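4-alpha-glucanotransferase (PDB 1TZ7) is an amylomaltase, or disproportionating enzyme, of the 4-alpha-glucanotransferase family, built around a parallel beta/alpha barrel. Local coordinates at residues L305-E316 against G327-F338. Residues are numbered along the deposited sequence; the frame is centred on the assembly and turned at random.
Sequences LDHFRGFEAYWE and GRWVKAPGKTLF
Trp315 and Trp329 meet edge-to-face as a non-hydrogen-bonded pair of two antiparallel strands, with ring planes 68° apart. Traced outward, Trp315 CB lies over the six-membered ring of Trp329, 4.3 Å from its centroid, a CH-pi contact. With CG anti to the backbone N (chi1 -171°), the indole reaches across the neighbouring strand: CE3 and CZ3 turn their edge to the five-membered ring of Trp329 and rest on Arg328 C and CA, NE1 and CE2 pass near Gly327 CA, and CZ2 and CH2 lie over the Gly327 carbonyl, CZ2 to C 3.4 Å. NE1 donates a hydrogen bond to Ala324 O. The opposite face of Trp329 takes the Arg309 guanidinium in an off-centre cation-pi contact, CZ 4.2 Å from the six-membered ring centroid; Arg309 NE is held by Phe357 O. Paired N-H...O bonds join Tyr314 with Val330 and Glu316 with Arg328, making strands 313-318 and 328-331 a beta hairpin bordering a four-stranded antiparallel sheet. On the sheet face opposite the tryptophans, Val330 CB sits over the Tyr314 ring, and Glu316 OE2 forms a salt bridge with Arg328 NH1 (2.6 Å), while its OE1 takes Tyr314 OH and a salt bridge from Lys246. Ending strand 328-331, Lys331 NZ salt-bridges Glu312 OE1 on its syn lone pair (2.8 Å). Beyond the strands, the Phe338 edge abuts the Phe311 face, planes at 89°.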
loop_
_atom_site.group_PDB
_atom_site.type_symbol
_atom_site.label_atom_id
_atom_site.label_comp_id
_atom_site.label_asym_id
_atom_site.label_seq_id
_atom_site.Cartn_x
_atom_site.Cartn_y
_atom_site.Cartn_z
ATOM N N LEU A 305 -3.178 1.431 8.395
ATOM C CA LEU A 305 -4.286 0.496 8.389
ATOM C C LEU A 305 -5.408 1.004 7.496
ATOM O O LEU A 305 -6.234 1.840 7.905
ATOM C CB LEU A 305 -4.790 0.259 9.808
ATOM C CG LEU A 305 -3.748 -0.343 10.774
ATOM C CD1 LEU A 305 -4.305 -0.414 12.174
ATOM C CD2 LEU A 305 -3.296 -1.739 10.302
ATOM N N ASP A 306 -5.421 0.502 6.270
ATOM C CA ASP A 306 -6.443 0.830 5.296
ATOM C C ASP A 306 -7.853 0.513 5.832
ATOM O O ASP A 306 -8.084 -0.544 6.403
ATOM C CB ASP A 306 -6.176 0.046 4.007
ATOM C CG ASP A 306 -7.257 0.221 2.983
ATOM O OD1 ASP A 306 -7.406 1.348 2.458
ATOM O OD2 ASP A 306 -8.009 -0.722 2.624
ATOM N N HIS A 307 -8.778 1.450 5.635
ATOM C CA HIS A 307 -10.159 1.300 6.092
ATOM C C HIS A 307 -10.218 0.925 7.593
ATOM O O HIS A 307 -10.878 -0.051 7.982
ATOM C CB HIS A 307 -10.902 0.252 5.246
ATOM C CG HIS A 307 -12.387 0.309 5.400
ATOM N ND1 HIS A 307 -13.095 1.490 5.320
ATOM C CD2 HIS A 307 -13.301 -0.662 5.646
ATOM C CE1 HIS A 307 -14.381 1.244 5.502
ATOM N NE2 HIS A 307 -14.534 -0.054 5.700
ATOM N N PHE A 308 -9.529 1.713 8.417
ATOM C CA PHE A 308 -9.439 1.451 9.855
ATOM C C PHE A 308 -10.825 1.282 10.504
ATOM O O PHE A 308 -10.986 0.501 11.422
ATOM C CB PHE A 308 -8.680 2.584 10.556
ATOM C CG PHE A 308 -8.627 2.443 12.046
ATOM C CD1 PHE A 308 -7.638 1.677 12.649
ATOM C CD2 PHE A 308 -9.575 3.066 12.855
ATOM C CE1 PHE A 308 -7.589 1.538 14.027
ATOM C CE2 PHE A 308 -9.526 2.926 14.245
ATOM C CZ PHE A 308 -8.534 2.164 14.824
ATOM N N ARG A 309 -11.813 2.022 10.014
ATOM C CA ARG A 309 -13.146 2.007 10.617
ATOM C C ARG A 309 -13.782 0.603 10.558
ATOM O O ARG A 309 -14.684 0.289 11.333
ATOM C CB ARG A 309 -14.057 3.036 9.932
ATOM C CG ARG A 309 -14.580 2.605 8.558
ATOM C CD ARG A 309 -15.979 2.020 8.583
ATOM N NE ARG A 309 -16.964 2.961 9.135
ATOM C CZ ARG A 309 -17.621 2.783 10.293
ATOM N NH1 ARG A 309 -18.487 3.693 10.709
ATOM N NH2 ARG A 309 -17.406 1.699 11.034
ATOM N N GLY A 310 -13.299 -0.229 9.633
ATOM C CA GLY A 310 -13.760 -1.606 9.519
ATOM C C GLY A 310 -13.474 -2.474 10.748
ATOM O O GLY A 310 -14.092 -3.520 10.924
ATOM N N PHE A 311 -12.533 -2.044 11.589
ATOM C CA PHE A 311 -12.210 -2.776 12.817
ATOM C C PHE A 311 -13.261 -2.519 13.905
ATOM O O PHE A 311 -13.387 -3.292 14.850
ATOM C CB PHE A 311 -10.820 -2.385 13.324
ATOM C CG PHE A 311 -9.693 -2.816 12.411
ATOM C CD1 PHE A 311 -8.839 -1.877 11.849
ATOM C CD2 PHE A 311 -9.487 -4.160 12.120
ATOM C CE1 PHE A 311 -7.803 -2.269 11.012
ATOM C CE2 PHE A 311 -8.454 -4.552 11.282
ATOM C CZ PHE A 311 -7.611 -3.601 10.730
ATOM N N GLU A 312 -14.014 -1.432 13.756
ATOM C CA GLU A 312 -15.160 -1.158 14.630
ATOM C C GLU A 312 -16.439 -1.757 14.052
ATOM O O GLU A 312 -17.192 -2.420 14.753
ATOM C CB GLU A 312 -15.334 0.356 14.820
ATOM C CG GLU A 312 -16.349 0.739 15.898
ATOM C CD GLU A 312 -17.780 0.800 15.369
ATOM O OE1 GLU A 312 -18.714 0.430 16.119
ATOM O OE2 GLU A 312 -17.968 1.213 14.207
ATOM N N ALA A 313 -16.679 -1.500 12.771
ATOM C CA ALA A 313 -17.814 -2.087 12.056
ATOM C C ALA A 313 -17.570 -2.021 10.549
ATOM O O ALA A 313 -16.990 -1.061 10.050
ATOM C CB ALA A 313 -19.109 -1.354 12.417
ATOM N N TYR A 314 -18.016 -3.048 9.831
ATOM C CA TYR A 314 -17.774 -3.132 8.394
ATOM C C TYR A 314 -19.071 -3.323 7.616
ATOM O O TYR A 314 -20.031 -3.917 8.113
ATOM C CB TYR A 314 -16.798 -4.271 8.081
ATOM C CG TYR A 314 -17.335 -5.651 8.374
ATOM C CD1 TYR A 314 -17.933 -6.411 7.377
ATOM C CD2 TYR A 314 -17.235 -6.202 9.652
ATOM C CE1 TYR A 314 -18.422 -7.677 7.638
ATOM C CE2 TYR A 314 -17.723 -7.467 9.925
ATOM C CZ TYR A 314 -18.317 -8.203 8.913
ATOM O OH TYR A 314 -18.804 -9.460 9.174
ATOM N N TRP A 315 -19.088 -2.812 6.394
ATOM C CA TRP A 315 -20.251 -2.913 5.535
ATOM C C TRP A 315 -20.275 -4.284 4.846
ATOM O O TRP A 315 -19.321 -4.670 4.167
ATOM C CB TRP A 315 -20.236 -1.788 4.498
ATOM C CG TRP A 315 -21.501 -1.674 3.693
ATOM C CD1 TRP A 315 -21.656 -1.962 2.370
ATOM C CD2 TRP A 315 -22.781 -1.228 4.158
ATOM N NE1 TRP A 315 -22.953 -1.727 1.982
ATOM C CE2 TRP A 315 -23.667 -1.276 3.062
ATOM C CE3 TRP A 315 -23.275 -0.792 5.394
ATOM C CZ2 TRP A 315 -25.011 -0.909 3.165
ATOM C CZ3 TRP A 315 -24.618 -0.427 5.491
ATOM C CH2 TRP A 315 -25.462 -0.489 4.385
ATOM N N GLU A 316 -21.371 -5.006 5.037
ATOM C CA GLU A 316 -21.499 -6.381 4.573
ATOM C C GLU A 316 -22.724 -6.514 3.651
ATOM O O GLU A 316 -23.844 -6.257 4.070
ATOM C CB GLU A 316 -21.664 -7.304 5.778
ATOM C CG GLU A 316 -21.785 -8.772 5.441
ATOM C CD GLU A 316 -22.010 -9.628 6.672
ATOM O OE1 GLU A 316 -21.013 -10.050 7.299
ATOM O OE2 GLU A 316 -23.180 -9.876 7.014
ATOM N N GLY A 327 -26.758 -3.616 1.888
ATOM C CA GLY A 327 -25.884 -4.174 2.905
ATOM C C GLY A 327 -26.311 -3.790 4.311
ATOM O O GLY A 327 -27.429 -3.320 4.529
ATOM N N ARG A 328 -25.412 -3.996 5.268
ATOM C CA ARG A 328 -25.638 -3.572 6.647
ATOM C C ARG A 328 -24.322 -3.444 7.395
ATOM O O ARG A 328 -23.331 -4.067 7.037
ATOM C CB ARG A 328 -26.543 -4.565 7.370
ATOM C CG ARG A 328 -26.047 -6.015 7.323
ATOM C CD ARG A 328 -26.487 -6.861 8.527
ATOM N NE ARG A 328 -26.907 -8.135 8.126
ATOM C CZ ARG A 328 -26.241 -9.287 8.188
ATOM N NH1 ARG A 328 -25.052 -9.450 8.781
ATOM N NH2 ARG A 328 -26.855 -10.321 7.694
ATOM N N TRP A 329 -24.319 -2.632 8.439
ATOM C CA TRP A 329 -23.152 -2.491 9.285
ATOM C C TRP A 329 -23.085 -3.642 10.283
ATOM O O TRP A 329 -24.040 -3.905 11.006
ATOM C CB TRP A 329 -23.180 -1.153 10.018
ATOM C CG TRP A 329 -22.850 0.023 9.128
ATOM C CD1 TRP A 329 -23.705 1.012 8.721
ATOM C CD2 TRP A 329 -21.581 0.326 8.540
ATOM N NE1 TRP A 329 -23.040 1.909 7.916
ATOM C CE2 TRP A 329 -21.735 1.512 7.789
ATOM C CE3 TRP A 329 -20.320 -0.286 8.568
ATOM C CZ2 TRP A 329 -20.680 2.094 7.079
ATOM C CZ3 TRP A 329 -19.274 0.299 7.859
ATOM C CH2 TRP A 329 -19.466 1.474 7.127
ATOM N N VAL A 330 -21.948 -4.328 10.306
ATOM C CA VAL A 330 -21.728 -5.437 11.222
ATOM C C VAL A 330 -20.536 -5.137 12.128
ATOM O O VAL A 330 -19.438 -4.842 11.649
ATOM C CB VAL A 330 -21.451 -6.745 10.457
ATOM C CG1 VAL A 330 -21.255 -7.908 11.431
ATOM C CG2 VAL A 330 -22.589 -7.046 9.477
ATOM N N LYS A 331 -20.757 -5.214 13.438
ATOM C CA LYS A 331 -19.717 -4.889 14.418
ATOM C C LYS A 331 -18.580 -5.900 14.354
ATOM O O LYS A 331 -18.814 -7.101 14.278
ATOM C CB LYS A 331 -20.306 -4.852 15.835
ATOM C CG LYS A 331 -21.350 -3.741 16.054
ATOM C CD LYS A 331 -20.692 -2.372 16.211
ATOM C CE LYS A 331 -21.731 -1.270 16.439
ATOM N NZ LYS A 331 -21.418 -0.029 15.669
ATOM N N ALA A 332 -17.347 -5.394 14.371
ATOM C CA ALA A 332 -16.152 -6.231 14.474
ATOM C C ALA A 332 -15.470 -5.995 15.839
ATOM O O ALA A 332 -15.681 -4.966 16.465
ATOM C CB ALA A 332 -15.182 -5.901 13.329
ATOM N N PRO A 333 -14.654 -6.949 16.283
ATOM C CA PRO A 333 -14.089 -6.916 17.637
ATOM C C PRO A 333 -12.778 -6.117 17.715
ATOM O O PRO A 333 -11.746 -6.665 18.081
ATOM C CB PRO A 333 -13.837 -8.391 17.932
ATOM C CG PRO A 333 -13.485 -8.984 16.587
ATOM C CD PRO A 333 -14.209 -8.139 15.534
ATOM N N GLY A 334 -12.839 -4.834 17.375
ATOM C CA GLY A 334 -11.655 -4.004 17.278
ATOM C C GLY A 334 -10.968 -3.813 18.616
ATOM O O GLY A 334 -9.739 -3.825 18.695
ATOM N N LYS A 335 -11.759 -3.635 19.669
ATOM C CA LYS A 335 -11.215 -3.439 21.013
ATOM C C LYS A 335 -10.367 -4.644 21.443
ATOM O O LYS A 335 -9.268 -4.485 21.961
ATOM C CB LYS A 335 -12.345 -3.203 22.023
ATOM C CG LYS A 335 -12.715 -1.717 22.219
ATOM C CD LYS A 335 -14.082 -1.381 21.611
ATOM C CE LYS A 335 -15.216 -1.677 22.580
ATOM N NZ LYS A 335 -15.422 -0.562 23.545
ATOM N N THR A 336 -10.888 -5.845 21.214
ATOM C CA THR A 336 -10.180 -7.073 21.585
ATOM C C THR A 336 -8.955 -7.299 20.703
ATOM O O THR A 336 -7.913 -7.737 21.182
ATOM C CB THR A 336 -11.128 -8.304 21.500
ATOM O OG1 THR A 336 -12.322 -7.961 20.796
ATOM C CG2 THR A 336 -11.620 -8.700 22.868
ATOM N N LEU A 337 -9.087 -6.994 19.415
ATOM C CA LEU A 337 -8.001 -7.199 18.460
ATOM C C LEU A 337 -6.811 -6.317 18.784
ATOM O O LEU A 337 -5.676 -6.773 18.790
ATOM C CB LEU A 337 -8.477 -6.906 17.031
ATOM C CG LEU A 337 -7.367 -6.747 15.981
ATOM C CD1 LEU A 337 -6.624 -8.045 15.794
ATOM C CD2 LEU A 337 -7.938 -6.261 14.659
ATOM N N PHE A 338 -7.068 -5.047 19.037
ATOM C CA PHE A 338 -5.988 -4.097 19.180
ATOM C C PHE A 338 -5.354 -4.165 20.574
ATOM O O PHE A 338 -4.191 -3.835 20.735
ATOM C CB PHE A 338 -6.457 -2.685 18.847
ATOM C CG PHE A 338 -6.437 -2.383 17.376
ATOM C CD1 PHE A 338 -7.611 -2.355 16.642
ATOM C CD2 PHE A 338 -5.240 -2.150 16.721
ATOM C CE1 PHE A 338 -7.585 -2.088 15.285
ATOM C CE2 PHE A 338 -5.214 -1.885 15.371
ATOM C CZ PHE A 338 -6.386 -1.855 14.654
#